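Long-range contact in CdiA-CT toxin, Conserved domain protein (Yersinia pseudotuberculosis serotype O:3, PDB 4ZQU), which is the toxic C-terminal domain of a contact-dependent growth inhibition protein, probably a nuclease, that is bound by its cognate immunity protein: residues T31-T42 / M82-P93. Numbering follows the deposited sequence.
Sequences TGAVVSAKSLDT and MITSKEVRLAVP
T31 O accepts the hydroxyl of T84 (OG1 to O 2.7 Å), and G32 O accepts T84 N, with both donors standing above the carbonyl planes, so T84 holds T31 and G32 through one side-chain and one backbone bond. V34 N bonds S85 O almost straight (169°), whereas the return bond from E87 N to V34 O is weak; a water also donates to V34 O. Chi1 of V34 (-60°) sets CG1 beside the backbone N, where it meets I83 CG1 at 3.7 Å, the two side chains crossing at about a right angle, while CG2 lies alongside K86 CG. On the other face, V35 CG1 packs against R89 CG at 3.6 Å. The same alternation continues: S36 N points nearly along the C=O axis of E87 (N to O 2.7 Å), and S36 O takes R89 N. K38 runs beside L90, its CG 3.8 Å from L90 CD1, before its NZ reaches S57. K38 N donates to R89 O, A91 N lies in the carbonyl plane of K38, and L40 N closes the series on A91 O. Beyond it, T42 CG2 touches P93 CB. The 21° between strands 33-39 and 85-92 confirms parallel pairing, and flanking strands 26-27 and 117-122 make the pair central in a mixed sheet; helix 53-66 over the V88 and L90 face and helix 3-9 over that of V35 and A91 are consistent with the PDDEXK nuclease fold.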
ATOM      1  N   THR A  31     -10.278 -10.070   1.812  1.00 28.63           N
ATOM      2  CA  THR A  31     -11.359  -9.748   0.880  1.00 28.50           C
ATOM      3  C   THR A  31     -11.029  -8.580  -0.050  1.00 28.66           C
ATOM      4  O   THR A  31     -11.547  -8.509  -1.164  1.00 32.13           O
ATOM      5  CB  THR A  31     -12.672  -9.417   1.620  1.00 26.89           C
ATOM      6  OG1 THR A  31     -12.578  -8.120   2.221  1.00 27.90           O
ATOM      7  CG2 THR A  31     -12.963 -10.460   2.684  1.00 24.68           C
ATOM      8  N   GLY A  32     -10.183  -7.663   0.403  1.00 25.02           N
ATOM      9  CA  GLY A  32      -9.767  -6.551  -0.431  1.00 24.90           C
ATOM     10  C   GLY A  32     -10.577  -5.289  -0.218  1.00 25.20           C
ATOM     11  O   GLY A  32     -10.448  -4.321  -0.967  1.00 25.80           O
ATOM     12  N   ALA A  33     -11.424  -5.303   0.804  1.00 25.63           N
ATOM     13  CA  ALA A  33     -12.205  -4.130   1.165  1.00 27.34           C
ATOM     14  C   ALA A  33     -11.322  -3.099   1.854  1.00 29.54           C
ATOM     15  O   ALA A  33     -10.698  -3.400   2.870  1.00 29.42           O
ATOM     16  CB  ALA A  33     -13.360  -4.524   2.062  1.00 27.48           C
ATOM     17  N   VAL A  34     -11.257  -1.889   1.305  1.00 32.42           N
ATOM     18  CA  VAL A  34     -10.500  -0.822   1.955  1.00 32.26           C
ATOM     19  C   VAL A  34     -11.431   0.117   2.710  1.00 32.75           C
ATOM     20  O   VAL A  34     -12.563   0.363   2.292  1.00 34.39           O
ATOM     21  CB  VAL A  34      -9.656   0.000   0.954  1.00 32.71           C
ATOM     22  CG1 VAL A  34      -8.661  -0.885   0.243  1.00 33.45           C
ATOM     23  CG2 VAL A  34     -10.540   0.713  -0.048  1.00 33.94           C
ATOM     24  N   VAL A  35     -10.948   0.629   3.835  1.00 31.60           N
ATOM     25  CA  VAL A  35     -11.725   1.551   4.645  1.00 32.48           C
ATOM     26  C   VAL A  35     -10.919   2.802   4.962  1.00 32.16           C
ATOM     27  O   VAL A  35      -9.777   2.721   5.415  1.00 30.40           O
ATOM     28  CB  VAL A  35     -12.185   0.900   5.963  1.00 34.37           C
ATOM     29  CG1 VAL A  35     -12.901   1.918   6.837  1.00 36.66           C
ATOM     30  CG2 VAL A  35     -13.086  -0.290   5.686  1.00 34.76           C
ATOM     31  N   SER A  36     -11.516   3.962   4.712  1.00 33.31           N
ATOM     32  CA  SER A  36     -10.919   5.226   5.117  1.00 32.38           C
ATOM     33  C   SER A  36     -11.697   5.827   6.280  1.00 31.91           C
ATOM     34  O   SER A  36     -12.882   6.135   6.150  1.00 32.33           O
ATOM     35  CB  SER A  36     -10.878   6.208   3.952  1.00 34.19           C
ATOM     36  OG  SER A  36     -10.261   7.418   4.353  1.00 35.99           O
ATOM     37  N   ALA A  37     -11.023   5.983   7.417  1.00 29.67           N
ATOM     38  CA  ALA A  37     -11.644   6.520   8.622  1.00 29.42           C
ATOM     39  C   ALA A  37     -11.465   8.028   8.706  1.00 33.02           C
ATOM     40  O   ALA A  37     -10.381   8.516   9.024  1.00 37.24           O
ATOM     41  CB  ALA A  37     -11.065   5.847   9.862  1.00 27.75           C
ATOM     42  N   LYS A  38     -12.534   8.761   8.418  1.00 32.83           N
ATOM     43  CA  LYS A  38     -12.515  10.214   8.507  1.00 34.83           C
ATOM     44  C   LYS A  38     -13.386  10.678   9.667  1.00 33.66           C
ATOM     45  O   LYS A  38     -14.456  10.124   9.910  1.00 33.66           O
ATOM     46  CB  LYS A  38     -12.991  10.841   7.192  1.00 40.08           C
ATOM     47  CG  LYS A  38     -12.956  12.368   7.174  1.00 45.48           C
ATOM     48  CD  LYS A  38     -13.402  12.934   5.831  1.00 47.50           C
ATOM     49  CE  LYS A  38     -13.532  14.451   5.890  1.00 50.09           C
ATOM     50  NZ  LYS A  38     -12.235  15.115   6.200  1.00 51.48           N
ATOM     51  N   SER A  39     -12.924  11.693  10.388  1.00 34.07           N
ATOM     52  CA  SER A  39     -13.663  12.198  11.538  1.00 34.49           C
ATOM     53  C   SER A  39     -13.736  13.717  11.551  1.00 36.25           C
ATOM     54  O   SER A  39     -12.763  14.403  11.245  1.00 38.09           O
ATOM     55  CB  SER A  39     -13.027  11.703  12.839  1.00 34.20           C
ATOM     56  OG  SER A  39     -13.717  12.216  13.967  1.00 36.37           O
ATOM     57  N   LEU A  40     -14.902  14.235  11.908  1.00 39.14           N
ATOM     58  CA  LEU A  40     -15.089  15.667  12.087  1.00 39.02           C
ATOM     59  C   LEU A  40     -15.530  15.946  13.514  1.00 39.54           C
ATOM     60  O   LEU A  40     -16.591  15.494  13.930  1.00 38.95           O
ATOM     61  CB  LEU A  40     -16.123  16.202  11.102  1.00 38.48           C
ATOM     62  CG  LEU A  40     -15.740  16.113   9.626  1.00 39.20           C
ATOM     63  CD1 LEU A  40     -16.965  16.286   8.751  1.00 37.89           C
ATOM     64  CD2 LEU A  40     -14.695  17.162   9.294  1.00 40.99           C
ATOM     65  N   ASP A  41     -14.716  16.672  14.275  1.00 41.71           N
ATOM     66  CA  ASP A  41     -15.103  17.002  15.640  1.00 44.29           C
ATOM     67  C   ASP A  41     -15.937  18.282  15.664  1.00 44.44           C
ATOM     68  O   ASP A  41     -16.164  18.903  14.624  1.00 41.21           O
ATOM     69  CB  ASP A  41     -13.875  17.123  16.558  1.00 46.80           C
ATOM     70  CG  ASP A  41     -12.840  18.112  16.047  1.00 48.81           C
ATOM     71  OD1 ASP A  41     -13.216  19.131  15.434  1.00 50.16           O
ATOM     72  OD2 ASP A  41     -11.637  17.869  16.278  1.00 49.60           O
ATOM     73  N   THR A  42     -16.391  18.663  16.854  1.00 46.53           N
ATOM     74  CA  THR A  42     -17.290  19.801  17.016  1.00 48.40           C
ATOM     75  C   THR A  42     -16.650  21.112  16.569  1.00 49.23           C
ATOM     76  O   THR A  42     -17.318  21.977  16.004  1.00 49.57           O
ATOM     77  CB  THR A  42     -17.746  19.949  18.480  1.00 50.11           C
ATOM     78  OG1 THR A  42     -16.601  20.128  19.324  1.00 52.91           O
ATOM     79  CG2 THR A  42     -18.512  18.713  18.926  1.00 48.44           C
ATOM     80  N   MET A  82      -5.932  -4.953  -6.031  1.00 39.12           N
ATOM     81  CA  MET A  82      -6.178  -5.693  -4.797  1.00 38.13           C
ATOM     82  C   MET A  82      -7.510  -5.304  -4.169  1.00 37.34           C
ATOM     83  O   MET A  82      -8.121  -6.085  -3.445  1.00 37.41           O
ATOM     84  CB  MET A  82      -5.053  -5.442  -3.791  1.00 37.27           C
ATOM     85  CG  MET A  82      -3.652  -5.638  -4.339  1.00 37.78           C
ATOM     86  SD  MET A  82      -2.402  -4.900  -3.266  1.00 40.07           S
ATOM     87  CE  MET A  82      -0.900  -5.259  -4.169  1.00 26.00           C
ATOM     88  N   ILE A  83      -7.948  -4.084  -4.455  1.00 37.27           N
ATOM     89  CA  ILE A  83      -9.117  -3.502  -3.810  1.00 34.94           C
ATOM     90  C   ILE A  83     -10.425  -3.950  -4.461  1.00 35.30           C
ATOM     91  O   ILE A  83     -10.619  -3.772  -5.666  1.00 35.47           O
ATOM     92  CB  ILE A  83      -9.031  -1.969  -3.837  1.00 34.90           C
ATOM     93  CG1 ILE A  83      -7.695  -1.509  -3.246  1.00 33.21           C
ATOM     94  CG2 ILE A  83     -10.208  -1.352  -3.100  1.00 35.79           C
ATOM     95  CD1 ILE A  83      -7.442  -0.024  -3.379  1.00 33.43           C
ATOM     96  N   THR A  84     -11.319  -4.526  -3.661  1.00 34.15           N
ATOM     97  CA  THR A  84     -12.601  -5.007  -4.177  1.00 33.68           C
ATOM     98  C   THR A  84     -13.748  -4.073  -3.813  1.00 33.15           C
ATOM     99  O   THR A  84     -14.773  -4.043  -4.491  1.00 35.43           O
ATOM    100  CB  THR A  84     -12.930  -6.422  -3.660  1.00 33.69           C
ATOM    101  OG1 THR A  84     -12.923  -6.427  -2.228  1.00 32.60           O
ATOM    102  CG2 THR A  84     -11.914  -7.430  -4.175  1.00 34.00           C
ATOM    103  N   SER A  85     -13.579  -3.316  -2.734  1.00 31.56           N
ATOM    104  CA  SER A  85     -14.574  -2.322  -2.352  1.00 31.66           C
ATOM    105  C   SER A  85     -13.919  -1.179  -1.588  1.00 31.73           C
ATOM    106  O   SER A  85     -12.888  -1.363  -0.940  1.00 31.04           O
ATOM    107  CB  SER A  85     -15.687  -2.955  -1.514  1.00 31.16           C
ATOM    108  OG  SER A  85     -15.172  -3.522  -0.325  1.00 32.48           O
ATOM    109  N   LYS A  86     -14.519   0.004  -1.685  1.00 32.27           N
ATOM    110  CA  LYS A  86     -13.990   1.197  -1.039  1.00 31.34           C
ATOM    111  C   LYS A  86     -15.053   1.835  -0.156  1.00 31.17           C
ATOM    112  O   LYS A  86     -16.212   1.953  -0.554  1.00 32.51           O
ATOM    113  CB  LYS A  86     -13.492   2.199  -2.085  1.00 31.98           C
ATOM    114  CG  LYS A  86     -12.397   1.654  -2.992  1.00 33.97           C
ATOM    115  CD  LYS A  86     -12.032   2.625  -4.106  1.00 35.56           C
ATOM    116  CE  LYS A  86     -10.934   2.041  -4.989  1.00 37.04           C
ATOM    117  NZ  LYS A  86     -10.563   2.934  -6.120  1.00 38.14           N
ATOM    118  N   GLU A  87     -14.659   2.241   1.044  1.00 29.16           N
ATOM    119  CA  GLU A  87     -15.607   2.832   1.980  1.00 28.51           C
ATOM    120  C   GLU A  87     -14.988   3.931   2.828  1.00 26.96           C
ATOM    121  O   GLU A  87     -13.862   3.805   3.306  1.00 27.01           O
ATOM    122  CB  GLU A  87     -16.192   1.759   2.897  1.00 29.67           C
ATOM    123  CG  GLU A  87     -17.169   2.304   3.924  1.00 29.96           C
ATOM    124  CD  GLU A  87     -17.578   1.274   4.947  1.00 31.49           C
ATOM    125  OE1 GLU A  87     -16.855   0.267   5.097  1.00 32.48           O
ATOM    126  OE2 GLU A  87     -18.626   1.469   5.597  1.00 33.02           O
ATOM    127  N   VAL A  88     -15.736   5.012   3.016  1.00 26.28           N
ATOM    128  CA  VAL A  88     -15.338   6.044   3.958  1.00 25.67           C
ATOM    129  C   VAL A  88     -16.227   5.986   5.196  1.00 26.08           C
ATOM    130  O   VAL A  88     -17.444   6.142   5.104  1.00 26.25           O
ATOM    131  CB  VAL A  88     -15.416   7.449   3.341  1.00 26.53           C
ATOM    132  CG1 VAL A  88     -14.929   8.483   4.343  1.00 27.44           C
ATOM    133  CG2 VAL A  88     -14.598   7.515   2.062  1.00 25.68           C
ATOM    134  N   ARG A  89     -15.607   5.742   6.346  1.00 25.84           N
ATOM    135  CA  ARG A  89     -16.313   5.743   7.622  1.00 27.71           C
ATOM    136  C   ARG A  89     -16.223   7.126   8.256  1.00 26.91           C
ATOM    137  O   ARG A  89     -15.178   7.510   8.788  1.00 23.73           O
ATOM    138  CB  ARG A  89     -15.740   4.681   8.560  1.00 28.42           C
ATOM    139  CG  ARG A  89     -16.013   3.251   8.123  1.00 28.32           C
ATOM    140  CD  ARG A  89     -17.364   2.766   8.618  1.00 31.65           C
ATOM    141  NE  ARG A  89     -17.431   2.727  10.079  1.00 35.54           N
ATOM    142  CZ  ARG A  89     -17.019   1.704  10.823  1.00 35.22           C
ATOM    143  NH1 ARG A  89     -16.506   0.625  10.247  1.00 36.03           N
ATOM    144  NH2 ARG A  89     -17.120   1.760  12.145  1.00 32.17           N
ATOM    145  N   LEU A  90     -17.325   7.868   8.193  1.00 27.67           N
ATOM    146  CA  LEU A  90     -17.339   9.270   8.589  1.00 26.14           C
ATOM    147  C   LEU A  90     -17.996   9.500   9.944  1.00 23.04           C
ATOM    148  O   LEU A  90     -19.147   9.124  10.160  1.00 23.74           O
ATOM    149  CB  LEU A  90     -18.056  10.104   7.526  1.00 25.32           C
ATOM    150  CG  LEU A  90     -18.098  11.615   7.748  1.00 25.94           C
ATOM    151  CD1 LEU A  90     -16.709  12.219   7.590  1.00 23.96           C
ATOM    152  CD2 LEU A  90     -19.085  12.267   6.793  1.00 28.72           C
ATOM    153  N   ALA A  91     -17.257  10.129  10.851  1.00 22.91           N
ATOM    154  CA  ALA A  91     -17.804  10.529  12.139  1.00 27.91           C
ATOM    155  C   ALA A  91     -18.184  12.007  12.112  1.00 31.28           C
ATOM    156  O   ALA A  91     -17.382  12.853  11.717  1.00 31.97           O
ATOM    157  CB  ALA A  91     -16.810  10.252  13.252  1.00 23.43           C
ATOM    158  N   VAL A  92     -19.415  12.313  12.516  1.00 33.84           N
ATOM    159  CA  VAL A  92     -19.878  13.695  12.599  1.00 34.88           C
ATOM    160  C   VAL A  92     -20.462  13.988  13.985  1.00 35.29           C
ATOM    161  O   VAL A  92     -21.093  13.126  14.596  1.00 34.33           O
ATOM    162  CB  VAL A  92     -20.930  14.013  11.507  1.00 34.16           C
ATOM    163  CG1 VAL A  92     -20.304  13.919  10.121  1.00 31.24           C
ATOM    164  CG2 VAL A  92     -22.131  13.090  11.622  1.00 35.38           C
ATOM    165  N   PRO A  93     -20.239  15.212  14.489  1.00 36.71           N
ATOM    166  CA  PRO A  93     -20.657  15.596  15.841  1.00 39.11           C
ATOM    167  C   PRO A  93     -22.127  15.992  15.939  1.00 43.74           C
ATOM    168  O   PRO A  93     -22.850  15.971  14.944  1.00 44.01           O
ATOM    169  CB  PRO A  93     -19.757  16.792  16.145  1.00 38.80           C
ATOM    170  CG  PRO A  93     -19.531  17.416  14.823  1.00 38.32           C
ATOM    171  CD  PRO A  93     -19.514  16.301  13.813  1.00 36.59           C
TER
HETATM  172  O   HOH W   1     -14.828  -1.029   1.934  1.00 31.06           O